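Local coordinates for DNA polymerase (Pyrobaculum calidifontis, PDB 5MDN), which probably catalyses template-directed DNA synthesis, adding deoxyribonucleotides from their triphosphates to a growing strand with release of diphosphate, as a member of polymerase family B, at residues P17-F22 against I113-R118; G23-G26 against R30-L33; R36-Y41 against I121-V126; R136-L141 against L146-E151; G258-S263 against W268-R273. One frame throughout, in Å; residues are numbered along the deposited sequence.

Interaction 1: P17-F22 against I113-R118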
# COMPACT_ATOMS: atom_id res chain seq x y z
N PRO A 17 1.49 31.26 -8.61
CA PRO A 17 0.89 29.96 -8.27
C PRO A 17 -0.20 30.12 -7.22
O PRO A 17 -0.09 30.91 -6.29
CB PRO A 17 2.07 29.15 -7.73
CG PRO A 17 2.99 30.19 -7.16
CD PRO A 17 2.82 31.43 -8.00
N GLU A 18 -1.27 29.34 -7.40
CA GLU A 18 -2.47 29.47 -6.58
C GLU A 18 -2.85 28.09 -6.05
O GLU A 18 -3.10 27.17 -6.82
CB GLU A 18 -3.60 30.07 -7.42
CG GLU A 18 -4.91 30.21 -6.72
CD GLU A 18 -5.98 30.82 -7.60
OE1 GLU A 18 -5.79 31.97 -8.06
OE2 GLU A 18 -7.02 30.16 -7.83
N VAL A 19 -2.91 27.97 -4.72
CA VAL A 19 -3.22 26.70 -4.06
C VAL A 19 -4.72 26.60 -3.82
O VAL A 19 -5.33 27.54 -3.30
CB VAL A 19 -2.44 26.56 -2.74
CG1 VAL A 19 -2.71 25.21 -2.10
CG2 VAL A 19 -0.95 26.75 -2.98
N ARG A 20 -5.30 25.46 -4.19
CA ARG A 20 -6.71 25.18 -3.95
C ARG A 20 -6.85 23.97 -3.02
O ARG A 20 -6.11 22.99 -3.15
CB ARG A 20 -7.45 24.90 -5.26
CG ARG A 20 -7.29 26.00 -6.30
CD ARG A 20 -8.47 26.00 -7.27
NE ARG A 20 -8.41 27.13 -8.19
CZ ARG A 20 -7.87 27.07 -9.41
NH1 ARG A 20 -7.34 25.94 -9.85
NH2 ARG A 20 -7.87 28.15 -10.18
N VAL A 21 -7.79 24.06 -2.08
CA VAL A 21 -8.09 22.97 -1.15
C VAL A 21 -9.59 22.76 -1.15
O VAL A 21 -10.36 23.68 -0.84
CB VAL A 21 -7.58 23.26 0.27
CG1 VAL A 21 -7.59 21.99 1.10
CG2 VAL A 21 -6.18 23.87 0.24
N PHE A 22 -10.02 21.55 -1.50
CA PHE A 22 -11.43 21.19 -1.56
C PHE A 22 -11.83 20.43 -0.29
O PHE A 22 -11.09 19.56 0.17
CB PHE A 22 -11.73 20.34 -2.79
CG PHE A 22 -11.31 20.98 -4.09
CD1 PHE A 22 -10.00 20.88 -4.54
CD2 PHE A 22 -12.22 21.67 -4.87
CE1 PHE A 22 -9.61 21.46 -5.73
CE2 PHE A 22 -11.84 22.26 -6.06
CZ PHE A 22 -10.53 22.15 -6.49
N ILE A 113 10.28 19.20 -2.70
CA ILE A 113 9.02 19.00 -1.99
C ILE A 113 7.91 19.54 -2.89
O ILE A 113 7.91 20.71 -3.26
CB ILE A 113 9.01 19.69 -0.62
CG1 ILE A 113 9.74 18.85 0.45
CG2 ILE A 113 7.59 19.99 -0.17
CD1 ILE A 113 11.20 18.58 0.19
N ARG A 114 6.96 18.67 -3.25
CA ARG A 114 5.90 19.07 -4.17
C ARG A 114 5.06 20.19 -3.55
O ARG A 114 4.83 20.23 -2.34
CB ARG A 114 5.04 17.87 -4.56
CG ARG A 114 4.14 17.31 -3.49
CD ARG A 114 3.41 16.08 -4.02
NE ARG A 114 4.31 14.93 -4.14
CZ ARG A 114 4.19 13.81 -3.43
NH1 ARG A 114 3.21 13.69 -2.55
NH2 ARG A 114 5.05 12.82 -3.60
N TYR A 115 4.63 21.11 -4.41
CA TYR A 115 4.20 22.43 -3.97
C TYR A 115 3.01 22.37 -3.02
O TYR A 115 3.02 23.00 -1.95
CB TYR A 115 3.89 23.30 -5.19
CG TYR A 115 3.42 24.70 -4.88
CD1 TYR A 115 4.26 25.60 -4.23
CD2 TYR A 115 2.17 25.14 -5.28
CE1 TYR A 115 3.84 26.88 -3.95
CE2 TYR A 115 1.75 26.43 -5.01
CZ TYR A 115 2.59 27.29 -4.34
OH TYR A 115 2.17 28.58 -4.07
N TYR A 116 1.95 21.63 -3.38
CA TYR A 116 0.76 21.64 -2.53
C TYR A 116 0.97 20.89 -1.22
O TYR A 116 0.22 21.12 -0.27
CB TYR A 116 -0.45 21.10 -3.29
CG TYR A 116 -0.44 19.62 -3.61
CD1 TYR A 116 0.39 19.10 -4.59
CD2 TYR A 116 -1.31 18.75 -2.95
CE1 TYR A 116 0.39 17.75 -4.89
CE2 TYR A 116 -1.32 17.40 -3.24
CZ TYR A 116 -0.47 16.90 -4.21
OH TYR A 116 -0.48 15.56 -4.51
N MET A 117 1.96 20.00 -1.15
CA MET A 117 2.35 19.44 0.15
C MET A 117 3.16 20.45 0.96
O MET A 117 3.02 20.51 2.19
CB MET A 117 3.14 18.15 -0.04
CG MET A 117 2.32 16.97 -0.52
SD MET A 117 1.00 16.52 0.63
CE MET A 117 1.95 16.16 2.10
N ARG A 118 4.01 21.23 0.29
CA ARG A 118 4.72 22.32 0.95
C ARG A 118 3.74 23.27 1.64
O ARG A 118 3.97 23.69 2.78
CB ARG A 118 5.57 23.07 -0.07
CG ARG A 118 6.44 24.18 0.51
CD ARG A 118 7.75 23.64 1.08
NE ARG A 118 7.64 23.28 2.48
CZ ARG A 118 8.63 22.76 3.19
NH1 ARG A 118 9.81 22.54 2.63
NH2 ARG A 118 8.45 22.46 4.47
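A helix-on-sheet contact, Tyr115 of helix 115-123 against Pro17 and Val19 of strand 17-24, shows how one aromatic side chain can join the first turn of a helix to a sheet, here the mixed sheet at the N-terminal end of the chain. CG of Tyr115 stands opposite the backbone N (chi1 180°), which carries the ring out from the helix to the strand. There CE2 lies 3.4 Å from CG2 of Val19, with the two side chains at a slant. The proline ring comes to the phenol end of Tyr115 at about a right angle: CG of Pro17 is 3.6 Å from the tyrosine OH, and CB of Pro17 is 3.9 Å from CE2. Tyr10, on strand 5-12, adds an edge-to-face ring contact. Exchanging Tyr115 for alanine would probably open a gap between helix and strand, leaving Val19 CG2 and the ring of Pro17 without their aromatic partner. All three residues are buried, and their contacts are apolar apart from the phenol oxygen, which lies against carbons of Pro17 and Val19. Cohesion here therefore rests on shape and the exclusion of water, while the backbone hydrogen bonds of strand 17-24 go to the neighbouring strands 5-12 and 30-35.

Interaction 2: G23-G26 against R30-L33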
# COMPACT_ATOMS: atom_id res chain seq x y z
N GLY A 23 -13.00 20.75 0.24
CA GLY A 23 -13.41 20.14 1.49
C GLY A 23 -14.88 20.35 1.79
O GLY A 23 -15.67 20.71 0.92
N VAL A 24 -15.23 20.11 3.06
CA VAL A 24 -16.62 20.08 3.52
C VAL A 24 -16.74 21.00 4.73
O VAL A 24 -16.32 20.63 5.83
CB VAL A 24 -17.08 18.66 3.88
CG1 VAL A 24 -18.49 18.68 4.43
CG2 VAL A 24 -16.98 17.74 2.67
N ASP A 25 -17.36 22.16 4.54
CA ASP A 25 -17.43 23.16 5.60
C ASP A 25 -18.28 22.65 6.77
O ASP A 25 -18.85 21.56 6.75
CB ASP A 25 -17.98 24.48 5.06
CG ASP A 25 -19.44 24.39 4.66
OD1 ASP A 25 -19.98 23.26 4.59
OD2 ASP A 25 -20.05 25.45 4.45
N GLY A 26 -18.35 23.47 7.82
CA GLY A 26 -19.10 23.12 9.01
C GLY A 26 -20.58 22.94 8.80
O GLY A 26 -21.23 22.24 9.60
N ARG A 30 -19.98 21.33 0.08
CA ARG A 30 -18.66 21.19 -0.50
C ARG A 30 -18.19 22.53 -1.03
O ARG A 30 -18.86 23.14 -1.88
CB ARG A 30 -18.66 20.14 -1.61
CG ARG A 30 -18.66 18.69 -1.13
CD ARG A 30 -20.01 18.27 -0.56
NE ARG A 30 -20.00 16.90 -0.04
CZ ARG A 30 -20.19 16.58 1.24
NH1 ARG A 30 -20.42 17.54 2.13
NH2 ARG A 30 -20.16 15.32 1.62
N VAL A 31 -17.04 23.00 -0.54
CA VAL A 31 -16.49 24.30 -0.90
C VAL A 31 -15.02 24.13 -1.27
O VAL A 31 -14.46 23.04 -1.15
CB VAL A 31 -16.64 25.34 0.23
CG1 VAL A 31 -18.10 25.49 0.64
CG2 VAL A 31 -15.78 24.95 1.43
N VAL A 32 -14.41 25.22 -1.72
CA VAL A 32 -13.01 25.23 -2.11
C VAL A 32 -12.36 26.48 -1.53
O VAL A 32 -12.87 27.59 -1.68
CB VAL A 32 -12.83 25.18 -3.64
CG1 VAL A 32 -13.72 26.21 -4.33
CG2 VAL A 32 -11.37 25.37 -4.02
N LEU A 33 -11.22 26.29 -0.85
CA LEU A 33 -10.46 27.37 -0.25
C LEU A 33 -9.23 27.63 -1.10
O LEU A 33 -8.59 26.70 -1.59
CB LEU A 33 -10.06 27.05 1.19
CG LEU A 33 -11.03 27.46 2.30
CD1 LEU A 33 -12.40 26.85 2.11
CD2 LEU A 33 -10.45 27.10 3.66
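Arg30 swings its CG away from its own carbonyl carbon (chi1 -78°) and then bends at the next bond (chi2 73°), a path that folds the guanidinium back beside Val24. The two side chains run next to each other in the same direction, and CG2 of Val24 lies 3.5 Å above the guanidinium plane, offset toward its rim. The other methyl, CG1 of Val24, is 3.2 Å from NH1 of Arg30. Beneath them is the beta hairpin of strands 17-24 and 30-35, in which Val24 and Arg30 form an antiparallel non-hydrogen-bonded pair. Gly23 and Val31 form the hydrogen-bonded pair next to it: Gly23 N donates to Val31 O at 3.1 Å, and Val31 N returns a bond to Gly23 O at 3.0 Å. That same glycine oxygen also receives a CA-H...O contact from Arg30. Past the end of the strand, CB of Asp25 comes within 4.3 Å of CG2 of Val31, while its carboxylate pairs with Arg29. NH2 of Arg30 is taken up by Asp225 and by the carbonyl of Pro162. The example shows the dual nature of arginine: its flat face can rest on a valine while its NH2 serves an acid and a carbonyl elsewhere.

Interaction 3: R36-Y41 against I121-V126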
# COMPACT_ATOMS: atom_id res chain seq x y z
N ARG A 36 -3.46 32.65 -2.84
CA ARG A 36 -2.57 33.11 -3.89
C ARG A 36 -1.25 33.65 -3.37
O ARG A 36 -0.34 33.88 -4.17
CB ARG A 36 -3.28 34.20 -4.72
CG ARG A 36 -4.64 33.78 -5.23
CD ARG A 36 -5.25 34.83 -6.14
NE ARG A 36 -6.58 34.44 -6.61
CZ ARG A 36 -7.70 34.56 -5.89
NH1 ARG A 36 -7.66 35.07 -4.67
NH2 ARG A 36 -8.86 34.17 -6.40
N ARG A 37 -1.12 33.86 -2.06
CA ARG A 37 0.04 34.55 -1.51
C ARG A 37 1.22 33.63 -1.21
O ARG A 37 2.35 34.12 -1.10
CB ARG A 37 -0.38 35.32 -0.25
CG ARG A 37 -1.26 36.52 -0.61
CD ARG A 37 -1.60 37.41 0.57
NE ARG A 37 -2.37 38.57 0.10
CZ ARG A 37 -3.70 38.61 0.04
NH1 ARG A 37 -4.41 37.56 0.42
NH2 ARG A 37 -4.31 39.70 -0.41
N PHE A 38 0.99 32.33 -1.06
CA PHE A 38 2.09 31.41 -0.81
C PHE A 38 2.92 31.21 -2.08
O PHE A 38 2.41 31.29 -3.19
CB PHE A 38 1.57 30.06 -0.32
CG PHE A 38 2.64 29.14 0.20
CD1 PHE A 38 3.23 29.37 1.44
CD2 PHE A 38 3.06 28.05 -0.55
CE1 PHE A 38 4.21 28.52 1.91
CE2 PHE A 38 4.04 27.21 -0.08
CZ PHE A 38 4.62 27.44 1.15
N ARG A 39 4.22 30.94 -1.89
CA ARG A 39 5.15 30.78 -3.00
C ARG A 39 6.18 29.72 -2.65
O ARG A 39 6.55 29.58 -1.48
CB ARG A 39 5.84 32.10 -3.35
CG ARG A 39 4.88 33.19 -3.80
CD ARG A 39 5.51 34.24 -4.68
NE ARG A 39 4.56 34.73 -5.67
CZ ARG A 39 3.53 35.52 -5.40
NH1 ARG A 39 3.30 35.93 -4.15
NH2 ARG A 39 2.71 35.91 -6.37
N PRO A 40 6.65 28.96 -3.64
CA PRO A 40 7.61 27.88 -3.35
C PRO A 40 8.99 28.43 -3.00
O PRO A 40 9.34 29.57 -3.33
CB PRO A 40 7.65 27.09 -4.66
CG PRO A 40 7.29 28.09 -5.71
CD PRO A 40 6.33 29.05 -5.07
N TYR A 41 9.78 27.59 -2.34
CA TYR A 41 11.09 28.00 -1.86
C TYR A 41 11.94 26.76 -1.59
O TYR A 41 11.43 25.63 -1.54
CB TYR A 41 10.98 28.86 -0.60
CG TYR A 41 10.39 28.13 0.59
CD1 TYR A 41 11.21 27.41 1.46
CD2 TYR A 41 9.03 28.16 0.84
CE1 TYR A 41 10.67 26.74 2.55
CE2 TYR A 41 8.49 27.49 1.93
CZ TYR A 41 9.32 26.79 2.78
OH TYR A 41 8.78 26.13 3.86
N ILE A 121 1.99 21.62 4.77
CA ILE A 121 2.96 21.49 5.86
C ILE A 121 3.20 22.84 6.53
O ILE A 121 3.12 22.96 7.75
CB ILE A 121 4.28 20.88 5.34
CG1 ILE A 121 4.11 19.38 5.08
CG2 ILE A 121 5.42 21.13 6.31
CD1 ILE A 121 5.31 18.73 4.43
N ASP A 122 3.50 23.87 5.73
CA ASP A 122 3.87 25.16 6.29
C ASP A 122 2.68 25.83 6.98
O ASP A 122 2.85 26.48 8.03
CB ASP A 122 4.43 26.06 5.20
CG ASP A 122 5.80 25.61 4.72
OD1 ASP A 122 6.14 24.43 4.92
OD2 ASP A 122 6.52 26.44 4.13
N LYS A 123 1.49 25.70 6.42
CA LYS A 123 0.30 26.33 6.99
C LYS A 123 -0.41 25.44 8.01
O LYS A 123 -1.38 25.88 8.63
CB LYS A 123 -0.68 26.72 5.88
CG LYS A 123 -0.07 27.62 4.82
CD LYS A 123 0.33 28.96 5.41
CE LYS A 123 1.09 29.81 4.41
NZ LYS A 123 1.63 31.05 5.02
N GLY A 124 0.06 24.21 8.20
CA GLY A 124 -0.57 23.31 9.14
C GLY A 124 -1.91 22.76 8.70
O GLY A 124 -2.75 22.43 9.54
N VAL A 125 -2.13 22.65 7.39
CA VAL A 125 -3.37 22.07 6.87
C VAL A 125 -3.25 20.55 6.95
O VAL A 125 -2.38 19.95 6.32
CB VAL A 125 -3.63 22.53 5.43
CG1 VAL A 125 -4.95 21.96 4.93
CG2 VAL A 125 -3.61 24.04 5.34
N VAL A 126 -4.14 19.93 7.72
CA VAL A 126 -4.14 18.49 7.91
C VAL A 126 -5.33 17.91 7.15
O VAL A 126 -6.47 18.32 7.39
CB VAL A 126 -4.20 18.11 9.40
CG1 VAL A 126 -2.85 18.37 10.06
CG2 VAL A 126 -5.28 18.90 10.13
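The contact of Phe38 with Asp122 and Lys123 is a mixed, partly buried one, in which the loop between strands 30-35 and 41-46 lies against the C-terminal part of helix 115-123. That helix finishes in a Schellman motif, with Gly124 as the C-prime residue at positive phi; Asp122 and Lys123 come just before Gly124. Phe38 extends its ring with CG on the far side of CB from the backbone N (chi1 -169°), reaching toward the helix. The carboxylate of Asp122 meets the rim of this ring: OD2 lies in the ring plane, 3.7 Å from CZ of Phe38, and the two flat groups stand 87° apart. An oxygen placed there faces the slightly positive ring hydrogens. Its fellow OD1 pairs with Arg118, one turn earlier, which helps fix the carboxylate. Tyr119 adds an edge-to-face contact to the Phe38 ring. Replacing Phe38 with serine would probably deprive the Asp122 carboxylate and CE of Lys123 of the ring they lie against, and set the Lys123 chain freer to turn. Tyr41 also approaches Asp122, in doubtful detail. The lysine slides past the phenyl ring in the opposite sense, bringing its CE to 3.7 Å from Phe38 CD1.

Interaction 4: R136-L141 against L146-E151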
# COMPACT_ATOMS: atom_id res chain seq x y z
N ARG A 136 -12.39 34.76 3.63
CA ARG A 136 -13.38 35.61 3.00
C ARG A 136 -14.12 34.87 1.90
O ARG A 136 -13.52 34.15 1.11
CB ARG A 136 -12.69 36.84 2.40
CG ARG A 136 -11.96 37.70 3.41
CD ARG A 136 -11.20 38.84 2.73
NE ARG A 136 -12.05 39.73 1.94
CZ ARG A 136 -12.08 39.72 0.61
NH1 ARG A 136 -11.31 38.87 -0.06
NH2 ARG A 136 -12.86 40.56 -0.06
N GLU A 137 -15.44 35.05 1.85
CA GLU A 137 -16.22 34.37 0.82
C GLU A 137 -16.18 35.24 -0.44
O GLU A 137 -16.66 36.39 -0.43
CB GLU A 137 -17.64 34.07 1.32
CG GLU A 137 -18.57 35.25 1.54
CD GLU A 137 -19.92 34.82 2.09
OE1 GLU A 137 -19.96 34.14 3.13
OE2 GLU A 137 -20.94 35.17 1.46
N ALA A 138 -15.58 34.73 -1.51
CA ALA A 138 -15.34 35.52 -2.72
C ALA A 138 -15.92 34.80 -3.94
O ALA A 138 -15.19 34.34 -4.82
CB ALA A 138 -13.86 35.83 -2.90
N GLY A 139 -17.24 34.71 -3.99
CA GLY A 139 -17.93 34.15 -5.14
C GLY A 139 -17.64 32.67 -5.35
O GLY A 139 -16.95 32.02 -4.58
N LYS A 140 -18.24 32.15 -6.41
CA LYS A 140 -18.11 30.75 -6.78
C LYS A 140 -16.85 30.49 -7.60
O LYS A 140 -16.23 31.41 -8.15
CB LYS A 140 -19.35 30.30 -7.55
CG LYS A 140 -20.63 30.40 -6.72
CD LYS A 140 -21.87 30.04 -7.52
CE LYS A 140 -21.98 28.54 -7.74
NZ LYS A 140 -23.31 28.18 -8.31
N LEU A 141 -16.48 29.21 -7.69
CA LEU A 141 -15.49 28.72 -8.65
C LEU A 141 -16.13 27.51 -9.32
O LEU A 141 -16.19 26.43 -8.73
CB LEU A 141 -14.17 28.36 -7.98
CG LEU A 141 -13.19 27.53 -8.81
CD1 LEU A 141 -12.86 28.21 -10.13
CD2 LEU A 141 -11.92 27.24 -8.02
N LEU A 146 -16.29 29.51 -3.61
CA LEU A 146 -14.87 29.80 -3.43
C LEU A 146 -14.66 30.70 -2.21
O LEU A 146 -15.50 31.54 -1.88
CB LEU A 146 -14.29 30.47 -4.68
CG LEU A 146 -12.80 30.81 -4.69
CD1 LEU A 146 -11.96 29.55 -4.56
CD2 LEU A 146 -12.44 31.57 -5.96
N TYR A 147 -13.52 30.50 -1.55
CA TYR A 147 -13.16 31.25 -0.35
C TYR A 147 -11.69 31.63 -0.42
O TYR A 147 -10.85 30.77 -0.68
CB TYR A 147 -13.42 30.44 0.92
CG TYR A 147 -14.87 30.35 1.36
CD1 TYR A 147 -15.76 29.52 0.71
CD2 TYR A 147 -15.33 31.09 2.45
CE1 TYR A 147 -17.08 29.43 1.12
CE2 TYR A 147 -16.64 31.01 2.86
CZ TYR A 147 -17.52 30.17 2.19
OH TYR A 147 -18.83 30.09 2.60
N GLU A 148 -11.39 32.90 -0.19
CA GLU A 148 -10.01 33.34 -0.06
C GLU A 148 -9.58 33.16 1.39
O GLU A 148 -10.19 33.74 2.30
CB GLU A 148 -9.85 34.81 -0.45
CG GLU A 148 -9.67 35.08 -1.93
CD GLU A 148 -9.38 36.54 -2.21
OE1 GLU A 148 -9.72 37.39 -1.36
OE2 GLU A 148 -8.79 36.84 -3.28
N VAL A 149 -8.54 32.37 1.61
CA VAL A 149 -8.08 32.10 2.97
C VAL A 149 -7.31 33.32 3.47
O VAL A 149 -6.49 33.90 2.74
CB VAL A 149 -7.23 30.82 3.04
CG1 VAL A 149 -7.96 29.67 2.36
CG2 VAL A 149 -5.86 31.02 2.42
N VAL A 150 -7.62 33.76 4.68
CA VAL A 150 -6.84 34.81 5.33
C VAL A 150 -5.73 34.22 6.18
O VAL A 150 -4.56 34.59 6.05
CB VAL A 150 -7.77 35.72 6.15
CG1 VAL A 150 -6.98 36.89 6.73
CG2 VAL A 150 -8.92 36.22 5.29
N GLU A 151 -6.07 33.29 7.07
CA GLU A 151 -5.08 32.66 7.93
C GLU A 151 -5.61 31.32 8.41
O GLU A 151 -6.79 31.21 8.78
CB GLU A 151 -4.73 33.56 9.12
CG GLU A 151 -3.58 33.05 9.96
CD GLU A 151 -3.26 33.96 11.13
OE1 GLU A 151 -4.19 34.62 11.63
OE2 GLU A 151 -2.08 34.02 11.53
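Arg136 and Glu148 lie side by side and point the same way on one face of a beta hairpin, strands 131-141 and 144-155, which forms one margin of the five-stranded mixed sheet. The Arg136 chain bends at its third torsion (chi3 58°), turning the guanidinium back toward Glu148. Their flat groups are turned 54° against each other, and the carboxylate sits at the guanidinium edge, with NH1 of Arg136 salt-bridged to OE1 of Glu148 at 2.5 Å. The other oxygen, OE2, pairs with Arg36, so each oxygen of the carboxylate has an arginine and the acid probably stays ionised. Farther back along the arginine chain, its CG rests on a methyl of Val150, which comes in obliquely. Val150 and Glu151 together face Glu134 in a classic beta bulge.

The reverse face carries Glu137 and Tyr147, a non-hydrogen-bonded pair. Here the tyrosine ring receives an off-centre CH-pi contact, with Glu137 CA 4.2 Å from the ring centroid and 30° off its normal. Toward the turn, Leu141 and Leu146 bring their CB atoms within 3.9 Å of each other.

Backbone bonds set this register. Glu148 N donates to Arg136 O at 2.8 Å, whereas the return bond from Arg136 N is weak. Ala138 N bonds to Leu146 O at 3.2 Å, and Leu146 N to Gly139 O at 2.8 Å.

Interaction 5: G258-S263 against W268-R273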
# COMPACT_ATOMS: atom_id res chain seq x y z
N GLY A 258 -13.40 18.39 -15.22
CA GLY A 258 -12.15 17.94 -15.79
C GLY A 258 -12.02 16.43 -15.78
O GLY A 258 -12.81 15.70 -15.17
N VAL A 259 -10.98 15.95 -16.47
CA VAL A 259 -10.75 14.52 -16.65
C VAL A 259 -9.68 14.06 -15.66
O VAL A 259 -8.88 14.88 -15.18
CB VAL A 259 -10.35 14.21 -18.10
CG1 VAL A 259 -11.32 14.86 -19.06
CG2 VAL A 259 -8.93 14.68 -18.37
N PRO A 260 -9.64 12.77 -15.32
CA PRO A 260 -8.60 12.29 -14.40
C PRO A 260 -7.20 12.41 -15.00
O PRO A 260 -7.00 12.25 -16.21
CB PRO A 260 -8.98 10.82 -14.18
CG PRO A 260 -10.43 10.75 -14.49
CD PRO A 260 -10.64 11.73 -15.61
N GLN A 261 -6.24 12.70 -14.14
CA GLN A 261 -4.83 12.77 -14.50
C GLN A 261 -4.06 11.73 -13.70
O GLN A 261 -4.34 11.52 -12.52
CB GLN A 261 -4.26 14.17 -14.24
CG GLN A 261 -5.05 15.32 -14.84
CD GLN A 261 -4.89 15.43 -16.34
OE1 GLN A 261 -3.84 15.08 -16.89
NE2 GLN A 261 -5.92 15.93 -17.01
N GLN A 262 -3.08 11.09 -14.34
CA GLN A 262 -2.17 10.21 -13.63
C GLN A 262 -1.11 11.03 -12.91
O GLN A 262 -0.47 11.89 -13.51
CB GLN A 262 -1.51 9.21 -14.59
CG GLN A 262 -0.58 8.23 -13.89
CD GLN A 262 -0.19 7.06 -14.78
OE1 GLN A 262 0.97 6.92 -15.16
NE2 GLN A 262 -1.16 6.21 -15.09
N SER A 263 -0.93 10.76 -11.62
CA SER A 263 -0.05 11.59 -10.80
C SER A 263 0.95 10.76 -10.01
O SER A 263 1.37 9.68 -10.44
CB SER A 263 -0.88 12.46 -9.86
OG SER A 263 -0.05 13.28 -9.05
N TRP A 268 -4.17 8.09 -9.57
CA TRP A 268 -4.93 8.89 -10.53
C TRP A 268 -5.71 9.96 -9.77
O TRP A 268 -6.51 9.64 -8.89
CB TRP A 268 -5.86 8.02 -11.36
CG TRP A 268 -5.14 7.35 -12.49
CD1 TRP A 268 -4.29 6.29 -12.40
CD2 TRP A 268 -5.19 7.71 -13.87
NE1 TRP A 268 -3.81 5.96 -13.64
CE2 TRP A 268 -4.35 6.82 -14.56
CE3 TRP A 268 -5.86 8.70 -14.59
CZ2 TRP A 268 -4.17 6.88 -15.94
CZ3 TRP A 268 -5.68 8.76 -15.96
CH2 TRP A 268 -4.84 7.86 -16.62
N SER A 269 -5.45 11.22 -10.12
CA SER A 269 -6.09 12.35 -9.46
C SER A 269 -7.43 12.66 -10.11
O SER A 269 -7.53 12.74 -11.33
CB SER A 269 -5.18 13.58 -9.51
OG SER A 269 -5.88 14.74 -9.09
N VAL A 270 -8.46 12.83 -9.28
CA VAL A 270 -9.76 13.32 -9.70
C VAL A 270 -10.01 14.57 -8.86
O VAL A 270 -10.38 14.47 -7.69
CB VAL A 270 -10.87 12.28 -9.53
CG1 VAL A 270 -12.17 12.80 -10.11
CG2 VAL A 270 -10.48 10.97 -10.20
N VAL A 271 -9.79 15.74 -9.46
CA VAL A 271 -9.74 16.99 -8.71
C VAL A 271 -11.03 17.20 -7.93
O VAL A 271 -12.13 17.02 -8.45
CB VAL A 271 -9.45 18.17 -9.65
CG1 VAL A 271 -9.66 19.50 -8.94
CG2 VAL A 271 -8.04 18.07 -10.21
N GLY A 272 -10.89 17.59 -6.66
CA GLY A 272 -12.02 17.85 -5.80
C GLY A 272 -12.66 16.63 -5.18
O GLY A 272 -13.77 16.74 -4.64
N ARG A 273 -12.00 15.47 -5.24
CA ARG A 273 -12.51 14.27 -4.61
C ARG A 273 -11.37 13.28 -4.43
O ARG A 273 -10.31 13.42 -5.05
CB ARG A 273 -13.66 13.64 -5.41
CG ARG A 273 -13.57 13.82 -6.91
CD ARG A 273 -14.75 13.16 -7.61
NE ARG A 273 -16.03 13.72 -7.19
CZ ARG A 273 -16.88 14.34 -8.00
NH1 ARG A 273 -16.60 14.47 -9.29
NH2 ARG A 273 -18.02 14.82 -7.52
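Gln262 lays its aliphatic stem across Trp268: CB stands 3.7 Å above the indole plane and 17° off the normal of the six-membered ring, a CH-pi contact over its face. Beyond CG the chain stays extended, and the amide is turned nearly perpendicular to the indole (86°). Pro260 meets the six-membered ring, its CB 3.8 Å from CE3 of Trp268. A small antiparallel hairpin puts Gln262 and Trp268 on the same face, as a non-hydrogen-bonded pair. Next to them, Gln261 and Ser269 exchange two backbone bonds: Gln261 N to Ser269 O at 3.1 Å and Ser269 N to Gln261 O at 2.7 Å. A type II beta turn follows from Val270 to Arg273, closed by the bond from Arg273 N to Val270 O. Its Gly272 N donates to OD2 of Asp7, so the turn probably helps to place that acid; the nearest atom of the Ser269 side chain is about 3 Å from the magnesium ion, whose protein ligands are Asp7 and Asp363. Helix 232-247 packs against the hairpin through Trp237 on Pro260 and through Pro238 and Ser241 on Trp268, while the turn leads directly into strand 274-277, an edge strand of the exonuclease-domain sheet.

Interactions 1, 2 and 4 reach one mixed sheet: strand 17-24 is common to interactions 1 and 2, and strand 30-35 lies between it and strand 144-155 of interaction 4. Val21 O faces Leu33 N at 2.8 Å, and Val32 O faces Tyr147 N at 3.0 Å, both probable hydrogen bonds. Interaction 3 shares helix 115-123 with interaction 1, their centres 7 Å apart. Its Arg36 spans two contacts, with NE 3.0 Å from Glu18 OE1 and NH1 2.5 Å from Glu148 OE2, both salt bridges. Interaction 5 adjoins the sheet where Phe22 CG lies 3.6 Å from Gly272 CA; its Ser269 end is the part near the magnesium ion held by Asp7 and Asp363. The side chain of Val19 is about 11 Å from that ion.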